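Local coordinates for protein suppressor of fused homolog (Drosophila melanogaster, PDB 6LPH) that probably binds and sequesters DNA-binding transcription factors, and forms a complex with Fused, at residues Phe102-Glu114 with Gly226-Met238. Sequence-based numbering, arbitrary orientation.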
ATOM      1  N   PHE A 102       5.413  -8.464  -8.182  1.00 13.42           N
ATOM      2  CA  PHE A 102       4.516  -7.385  -7.815  1.00 14.64           C
ATOM      3  C   PHE A 102       5.165  -6.412  -6.820  1.00 13.41           C
ATOM      4  O   PHE A 102       6.225  -6.729  -6.251  1.00 12.85           O
ATOM      5  CB  PHE A 102       3.205  -7.961  -7.236  1.00 15.63           C
ATOM      6  CG  PHE A 102       3.368  -8.588  -5.876  1.00 15.06           C
ATOM      7  CD1 PHE A 102       3.119  -7.857  -4.724  1.00 13.80           C
ATOM      8  CD2 PHE A 102       3.791  -9.907  -5.758  1.00 16.74           C
ATOM      9  CE1 PHE A 102       3.264  -8.435  -3.473  1.00 16.82           C
ATOM     10  CE2 PHE A 102       3.953 -10.478  -4.512  1.00 20.28           C
ATOM     11  CZ  PHE A 102       3.694  -9.745  -3.374  1.00 19.27           C
ATOM     12  N   GLU A 103       4.562  -5.222  -6.674  1.00 12.01           N
ATOM     13  CA  GLU A 103       4.823  -4.350  -5.531  1.00 11.26           C
ATOM     14  C   GLU A 103       3.495  -4.039  -4.883  1.00 11.19           C
ATOM     15  O   GLU A 103       2.436  -4.199  -5.503  1.00 10.99           O
ATOM     16  CB  GLU A 103       5.562  -3.036  -5.905  1.00 10.63           C
ATOM     17  CG  GLU A 103       6.999  -3.254  -6.456  1.00 11.68           C
ATOM     18  CD  GLU A 103       8.034  -3.671  -5.417  1.00 11.90           C
ATOM     19  OE1 GLU A 103       7.731  -3.778  -4.178  1.00 12.26           O
ATOM     20  OE2 GLU A 103       9.201  -3.851  -5.844  1.00 12.44           O
ATOM     21  N   LEU A 104       3.569  -3.603  -3.619  1.00 12.09           N
ATOM     22  CA  LEU A 104       2.392  -3.240  -2.870  1.00 10.55           C
ATOM     23  C   LEU A 104       2.053  -1.755  -3.034  1.00 10.84           C
ATOM     24  O   LEU A 104       2.962  -0.897  -3.029  1.00 11.21           O
ATOM     25  CB  LEU A 104       2.641  -3.481  -1.383  1.00 10.66           C
ATOM     26  CG  LEU A 104       2.890  -4.964  -1.019  1.00 11.80           C
ATOM     27  CD1 LEU A 104       3.343  -5.092   0.429  1.00 13.74           C
ATOM     28  CD2 LEU A 104       1.631  -5.802  -1.267  1.00 16.99           C
ATOM     29  N   THR A 105       0.759  -1.456  -3.179  1.00 10.48           N
ATOM     30  CA  THR A 105       0.286  -0.081  -3.044  1.00 10.62           C
ATOM     31  C   THR A 105      -0.820   0.037  -1.974  1.00 11.49           C
ATOM     32  O   THR A 105      -1.409  -0.972  -1.551  1.00 12.32           O
ATOM     33  CB  THR A 105      -0.159   0.560  -4.373  1.00 11.46           C
ATOM     34  OG1 THR A 105      -1.464   0.103  -4.716  1.00 13.17           O
ATOM     35  CG2 THR A 105       0.825   0.209  -5.552  1.00 11.01           C
ATOM     36  N   PHE A 106      -1.090   1.261  -1.535  1.00 10.40           N
ATOM     37  CA  PHE A 106      -2.136   1.455  -0.528  1.00 11.24           C
ATOM     38  C   PHE A 106      -2.675   2.876  -0.709  1.00 10.42           C
ATOM     39  O   PHE A 106      -1.910   3.797  -1.021  1.00 10.33           O
ATOM     40  CB  PHE A 106      -1.536   1.226   0.851  1.00 11.01           C
ATOM     41  CG  PHE A 106      -2.507   1.413   2.019  1.00 10.35           C
ATOM     42  CD1 PHE A 106      -3.680   0.641   2.123  1.00 10.86           C
ATOM     43  CD2 PHE A 106      -2.204   2.303   3.042  1.00 10.58           C
ATOM     44  CE1 PHE A 106      -4.546   0.761   3.205  1.00 11.52           C
ATOM     45  CE2 PHE A 106      -3.067   2.425   4.168  1.00 11.51           C
ATOM     46  CZ  PHE A 106      -4.243   1.667   4.232  1.00 10.98           C
ATOM     47  N   ARG A 107      -3.995   3.022  -0.623  1.00 10.61           N
ATOM     48  CA  ARG A 107      -4.624   4.353  -0.732  1.00 10.63           C
ATOM     49  C   ARG A 107      -5.317   4.681   0.571  1.00 11.11           C
ATOM     50  O   ARG A 107      -6.236   3.966   1.023  1.00 12.31           O
ATOM     51  CB  ARG A 107      -5.587   4.430  -1.894  1.00 10.56           C
ATOM     52  CG  ARG A 107      -4.855   4.244  -3.253  1.00 11.12           C
ATOM     53  CD  ARG A 107      -5.807   4.343  -4.420  1.00 10.74           C
ATOM     54  NE  ARG A 107      -5.123   4.019  -5.681  1.00 11.22           N
ATOM     55  CZ  ARG A 107      -4.416   4.898  -6.401  1.00 12.03           C
ATOM     56  NH1 ARG A 107      -4.331   6.193  -6.007  1.00 11.10           N
ATOM     57  NH2 ARG A 107      -3.834   4.515  -7.547  1.00 11.85           N
ATOM     58  N   LEU A 108      -4.886   5.762   1.179  1.00 11.16           N
ATOM     59  CA  LEU A 108      -5.377   6.077   2.531  1.00 11.28           C
ATOM     60  C   LEU A 108      -6.128   7.423   2.590  1.00 11.96           C
ATOM     61  O   LEU A 108      -5.548   8.479   2.327  1.00 11.36           O
ATOM     62  CB  LEU A 108      -4.215   6.031   3.509  1.00 11.32           C
ATOM     63  CG  LEU A 108      -4.530   6.558   4.934  1.00 13.61           C
ATOM     64  CD1 LEU A 108      -5.542   5.665   5.634  1.00 12.98           C
ATOM     65  CD2 LEU A 108      -3.233   6.665   5.745  1.00 13.33           C
ATOM     66  N   ALA A 109      -7.416   7.373   2.940  1.00 12.92           N
ATOM     67  CA  ALA A 109      -8.266   8.566   2.968  1.00 14.53           C
ATOM     68  C   ALA A 109      -7.739   9.566   3.989  1.00 16.91           C
ATOM     69  O   ALA A 109      -7.312   9.192   5.087  1.00 16.82           O
ATOM     70  CB  ALA A 109      -9.725   8.194   3.276  1.00 14.61           C
ATOM     71  N   LYS A 110      -7.721  10.837   3.597  1.00 19.07           N
ATOM     72  CA  LYS A 110      -7.334  11.891   4.506  1.00 21.34           C
ATOM     73  C   LYS A 110      -8.438  11.996   5.517  1.00 25.79           C
ATOM     74  O   LYS A 110      -9.614  11.854   5.177  1.00 29.13           O
ATOM     75  CB  LYS A 110      -7.134  13.230   3.773  1.00 21.60           C
ATOM     76  CG  LYS A 110      -5.993  13.180   2.754  1.00 19.25           C
ATOM     77  CD  LYS A 110      -5.563  14.568   2.345  1.00 24.46           C
ATOM     78  CE  LYS A 110      -4.613  14.474   1.161  1.00 26.04           C
ATOM     79  NZ  LYS A 110      -4.270  15.820   0.619  1.00 32.17           N
ATOM     80  N   THR A 111      -8.059  12.231   6.760  1.00 24.64           N
ATOM     81  CA  THR A 111      -9.019  12.369   7.843  1.00 31.11           C
ATOM     82  C   THR A 111      -9.692  13.752   7.784  1.00 36.60           C
ATOM     83  O   THR A 111      -9.233  14.635   7.053  1.00 32.90           O
ATOM     84  CB  THR A 111      -8.301  12.213   9.187  1.00 34.39           C
ATOM     85  OG1 THR A 111      -7.257  13.191   9.273  1.00 36.84           O
ATOM     86  CG2 THR A 111      -7.703  10.813   9.321  1.00 30.39           C
ATOM     87  N   GLU A 112     -10.772  13.944   8.545  1.00 40.59           N
ATOM     88  CA  GLU A 112     -11.414  15.264   8.622  1.00 44.41           C
ATOM     89  C   GLU A 112     -10.437  16.320   9.129  1.00 44.31           C
ATOM     90  O   GLU A 112     -10.384  17.437   8.596  1.00 49.96           O
ATOM     91  CB  GLU A 112     -12.690  15.238   9.478  1.00 50.32           C
ATOM     92  CG  GLU A 112     -13.955  14.930   8.681  1.00 63.66           C
ATOM     93  CD  GLU A 112     -14.024  13.484   8.199  1.00 69.63           C
ATOM     94  OE1 GLU A 112     -14.014  13.252   6.962  1.00 57.56           O
ATOM     95  OE2 GLU A 112     -14.078  12.575   9.061  1.00 76.68           O
ATOM     96  N   ILE A 113      -9.653  15.954  10.141  1.00 42.32           N
ATOM     97  CA  ILE A 113      -8.610  16.832  10.682  1.00 43.28           C
ATOM     98  C   ILE A 113      -7.615  17.280   9.589  1.00 44.65           C
ATOM     99  O   ILE A 113      -7.371  18.485   9.417  1.00 52.23           O
ATOM    100  CB  ILE A 113      -7.950  16.219  11.958  1.00 45.04           C
ATOM    101  CG1 ILE A 113      -6.418  16.237  11.913  1.00 50.83           C
ATOM    102  CG2 ILE A 113      -8.396  14.774  12.158  1.00 50.70           C
ATOM    103  CD1 ILE A 113      -5.780  17.607  11.953  1.00 48.53           C
ATOM    104  N   GLU A 114      -7.073  16.313   8.844  1.00 45.50           N
ATOM    105  CA  GLU A 114      -6.165  16.576   7.729  1.00 41.44           C
ATOM    106  C   GLU A 114      -6.785  17.465   6.651  1.00 47.35           C
ATOM    107  O   GLU A 114      -6.097  18.300   6.063  1.00 48.84           O
ATOM    108  CB  GLU A 114      -5.730  15.257   7.074  1.00 32.74           C
ATOM    109  CG  GLU A 114      -4.679  14.457   7.839  1.00 31.10           C
ATOM    110  CD  GLU A 114      -4.348  13.113   7.178  1.00 30.45           C
ATOM    111  OE1 GLU A 114      -5.272  12.414   6.703  1.00 27.39           O
ATOM    112  OE2 GLU A 114      -3.154  12.737   7.146  1.00 32.69           O
ATOM    113  N   GLY A 226     -15.178   3.290  -0.470  1.00 15.03           N
ATOM    114  CA  GLY A 226     -13.876   3.412  -1.102  1.00 15.69           C
ATOM    115  C   GLY A 226     -13.878   4.052  -2.491  1.00 15.02           C
ATOM    116  O   GLY A 226     -12.823   4.455  -2.989  1.00 14.32           O
ATOM    117  N   GLY A 227     -15.062   4.166  -3.092  1.00 15.48           N
ATOM    118  CA  GLY A 227     -15.215   4.647  -4.467  1.00 13.71           C
ATOM    119  C   GLY A 227     -14.497   3.786  -5.505  1.00 14.27           C
ATOM    120  O   GLY A 227     -13.988   2.681  -5.194  1.00 13.74           O
ATOM    121  N   ASP A 228     -14.436   4.298  -6.735  1.00 13.46           N
ATOM    122  CA  ASP A 228     -13.843   3.563  -7.863  1.00 16.63           C
ATOM    123  C   ASP A 228     -12.454   3.001  -7.583  1.00 14.05           C
ATOM    124  O   ASP A 228     -12.114   1.894  -8.036  1.00 15.00           O
ATOM    125  CB  ASP A 228     -13.666   4.536  -9.015  1.00 23.24           C
ATOM    126  CG  ASP A 228     -14.315   4.086 -10.252  1.00 32.38           C
ATOM    127  OD1 ASP A 228     -14.044   2.926 -10.667  1.00 37.69           O
ATOM    128  OD2 ASP A 228     -15.097   4.908 -10.827  1.00 35.30           O
ATOM    129  N   TRP A 229     -11.635   3.767  -6.855  1.00 12.39           N
ATOM    130  CA  TRP A 229     -10.237   3.376  -6.652  1.00 12.57           C
ATOM    131  C   TRP A 229      -9.940   2.718  -5.343  1.00 12.67           C
ATOM    132  O   TRP A 229      -8.764   2.583  -4.983  1.00 12.70           O
ATOM    133  CB  TRP A 229      -9.322   4.578  -6.805  1.00 14.01           C
ATOM    134  CG  TRP A 229      -9.136   5.040  -8.222  1.00 15.01           C
ATOM    135  CD1 TRP A 229      -9.867   4.681  -9.360  1.00 14.67           C
ATOM    136  CD2 TRP A 229      -8.167   6.032  -8.682  1.00 15.28           C
ATOM    137  NE1 TRP A 229      -9.413   5.356 -10.459  1.00 15.89           N
ATOM    138  CE2 TRP A 229      -8.392   6.184 -10.127  1.00 16.42           C
ATOM    139  CE3 TRP A 229      -7.170   6.787  -8.062  1.00 13.32           C
ATOM    140  CZ2 TRP A 229      -7.628   7.058 -10.902  1.00 19.33           C
ATOM    141  CZ3 TRP A 229      -6.399   7.661  -8.858  1.00 15.24           C
ATOM    142  CH2 TRP A 229      -6.632   7.792 -10.236  1.00 17.95           C
ATOM    143  N   LEU A 230     -10.993   2.302  -4.632  1.00 13.26           N
ATOM    144  CA  LEU A 230     -10.864   1.478  -3.417  1.00 12.25           C
ATOM    145  C   LEU A 230      -9.933   2.122  -2.381  1.00 12.08           C
ATOM    146  O   LEU A 230      -8.977   1.522  -1.913  1.00 11.45           O
ATOM    147  CB  LEU A 230     -10.432   0.043  -3.778  1.00 11.96           C
ATOM    148  CG  LEU A 230     -11.491  -0.773  -4.548  1.00 14.54           C
ATOM    149  CD1 LEU A 230     -10.916  -2.055  -5.152  1.00 16.54           C
ATOM    150  CD2 LEU A 230     -12.715  -1.070  -3.683  1.00 16.93           C
ATOM    151  N   VAL A 231     -10.223   3.370  -2.042  1.00 13.14           N
ATOM    152  CA  VAL A 231      -9.472   4.063  -1.026  1.00 12.00           C
ATOM    153  C   VAL A 231      -9.894   3.510   0.335  1.00 11.79           C
ATOM    154  O   VAL A 231     -11.088   3.347   0.613  1.00 12.57           O
ATOM    155  CB  VAL A 231      -9.730   5.583  -1.106  1.00 13.74           C
ATOM    156  CG1 VAL A 231      -9.139   6.323   0.108  1.00 12.53           C
ATOM    157  CG2 VAL A 231      -9.175   6.129  -2.426  1.00 13.11           C
ATOM    158  N   THR A 232      -8.912   3.223   1.173  1.00 10.50           N
ATOM    159  CA  THR A 232      -9.202   2.787   2.553  1.00 11.40           C
ATOM    160  C   THR A 232      -9.393   3.965   3.517  1.00 11.94           C
ATOM    161  O   THR A 232      -8.504   4.816   3.626  1.00 11.42           O
ATOM    162  CB  THR A 232      -8.051   1.922   3.079  1.00 11.03           C
ATOM    163  OG1 THR A 232      -7.895   0.791   2.222  1.00 10.85           O
ATOM    164  CG2 THR A 232      -8.305   1.462   4.540  1.00 10.93           C
ATOM    165  N   ASN A 233     -10.551   3.997   4.207  1.00 12.71           N
ATOM    166  CA  ASN A 233     -10.845   5.007   5.218  1.00 13.35           C
ATOM    167  C   ASN A 233     -10.846   4.328   6.601  1.00 14.36           C
ATOM    168  O   ASN A 233     -11.748   3.557   6.906  1.00 14.88           O
ATOM    169  CB  ASN A 233     -12.209   5.686   4.941  1.00 14.84           C
ATOM    170  CG  ASN A 233     -12.699   6.509   6.123  1.00 19.52           C
ATOM    171  OD1 ASN A 233     -11.916   6.932   6.976  1.00 16.09           O
ATOM    172  ND2 ASN A 233     -14.026   6.714   6.195  1.00 26.01           N
ATOM    173  N   MET A 234      -9.820   4.577   7.408  1.00 14.12           N
ATOM    174  CA  MET A 234      -9.666   3.865   8.705  1.00 14.71           C
ATOM    175  C   MET A 234     -10.789   4.167   9.701  1.00 15.79           C
ATOM    176  O   MET A 234     -10.978   3.422  10.666  1.00 17.22           O
ATOM    177  CB  MET A 234      -8.290   4.133   9.333  1.00 15.26           C
ATOM    178  CG  MET A 234      -7.119   3.701   8.426  1.00 15.55           C
ATOM    179  SD  MET A 234      -7.102   1.910   8.051  1.00 17.34           S
ATOM    180  CE  MET A 234      -6.810   1.276   9.704  1.00 15.76           C
ATOM    181  N   ASP A 235     -11.532   5.240   9.443  1.00 15.54           N
ATOM    182  CA  ASP A 235     -12.633   5.655  10.311  1.00 16.55           C
ATOM    183  C   ASP A 235     -13.980   5.146   9.801  1.00 18.02           C
ATOM    184  O   ASP A 235     -15.027   5.540  10.328  1.00 21.33           O
ATOM    185  CB  ASP A 235     -12.692   7.198  10.397  1.00 21.38           C
ATOM    186  CG  ASP A 235     -11.436   7.797  10.987  1.00 24.42           C
ATOM    187  OD1 ASP A 235     -10.945   7.267  12.012  1.00 31.86           O
ATOM    188  OD2 ASP A 235     -10.942   8.807  10.437  1.00 33.02           O
ATOM    189  N   ARG A 236     -13.967   4.297   8.773  1.00 17.07           N
ATOM    190  CA  ARG A 236     -15.234   3.763   8.243  1.00 19.20           C
ATOM    191  C   ARG A 236     -16.024   3.036   9.328  1.00 19.69           C
ATOM    192  O   ARG A 236     -15.474   2.218  10.064  1.00 20.87           O
ATOM    193  CB  ARG A 236     -15.019   2.804   7.068  1.00 18.81           C
ATOM    194  CG  ARG A 236     -16.171   2.920   6.120  1.00 22.09           C
ATOM    195  CD  ARG A 236     -16.396   1.848   5.078  1.00 16.60           C
ATOM    196  NE  ARG A 236     -15.303   0.954   4.682  1.00 13.65           N
ATOM    197  CZ  ARG A 236     -15.526  -0.350   4.456  1.00 15.19           C
ATOM    198  NH1 ARG A 236     -14.565  -1.177   4.054  1.00 12.81           N
ATOM    199  NH2 ARG A 236     -16.752  -0.844   4.657  1.00 14.96           N
ATOM    200  N   GLN A 237     -17.319   3.284   9.373  1.00 19.15           N
ATOM    201  CA  GLN A 237     -18.122   2.825  10.516  1.00 24.01           C
ATOM    202  C   GLN A 237     -18.960   1.601  10.220  1.00 22.62           C
ATOM    203  O   GLN A 237     -19.282   0.850  11.129  1.00 22.77           O
ATOM    204  CB  GLN A 237     -19.000   3.952  11.073  1.00 26.10           C
ATOM    205  CG  GLN A 237     -18.261   4.996  11.925  1.00 25.89           C
ATOM    206  CD  GLN A 237     -17.341   4.386  12.974  1.00 30.43           C
ATOM    207  OE1 GLN A 237     -16.149   4.674  13.007  1.00 33.15           O
ATOM    208  NE2 GLN A 237     -17.884   3.516  13.820  1.00 37.43           N
ATOM    209  N   MET A 238     -19.286   1.389   8.947  1.00 23.22           N
ATOM    210  CA  MET A 238     -20.219   0.329   8.552  1.00 22.99           C
ATOM    211  C   MET A 238     -19.663  -0.412   7.352  1.00 19.58           C
ATOM    212  O   MET A 238     -19.019   0.209   6.506  1.00 20.22           O
ATOM    213  CB  MET A 238     -21.597   0.918   8.216  1.00 22.74           C
ATOM    214  CG  MET A 238     -22.436   1.258   9.455  1.00 33.03           C
ATOM    215  SD  MET A 238     -23.983   2.128   9.124  1.00 47.34           S
ATOM    216  CE  MET A 238     -24.986   0.828   8.410  1.00 44.85           C
TER
HETATM  217  O   HOH W   1      -6.531   0.986  -0.243  1.00 11.18           O
HETATM  218  O   HOH W   2      -8.337   7.188   6.898  1.00 15.81           O
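T232 bridges its backbone to that of L108, the single beta bridge by which the 226-238 loop joins the end of strand 97-109, a central strand of the mixed sheet in this SUFU-family domain. T232 N donates to R107 O (2.8 Å), and A109 N returns an almost straight bond to T232 O (2.9 Å, 178° at the hydrogen). The packed part lies around this pair. With CG anti to the backbone N (chi1 179°), the F106 ring reaches the loop and crosses T232 at about a right angle, CE1 3.5 Å from OG1, a hydroxyl bonded to G198 and to a water shared with R107 N and L230 O. V231 CG1 rests on A109 CB. R107 extends its chain past W229 O, and W229 CE3 sits over one face of its guanidinium, the two planes 52° apart; Q195, D178 and Q180 hold its nitrogens. A leucine in place of R107 would probably leave D178 without its charged mate and W229 CE3 without the guanidinium against it. Toward helix 112-120 the contact thins: D235 is exposed, and its OD2 only brushes T111 CG2. On this side a water links the two backbones, donating to A109 O (2.9 Å) and accepting from M234 N (3.0 Å).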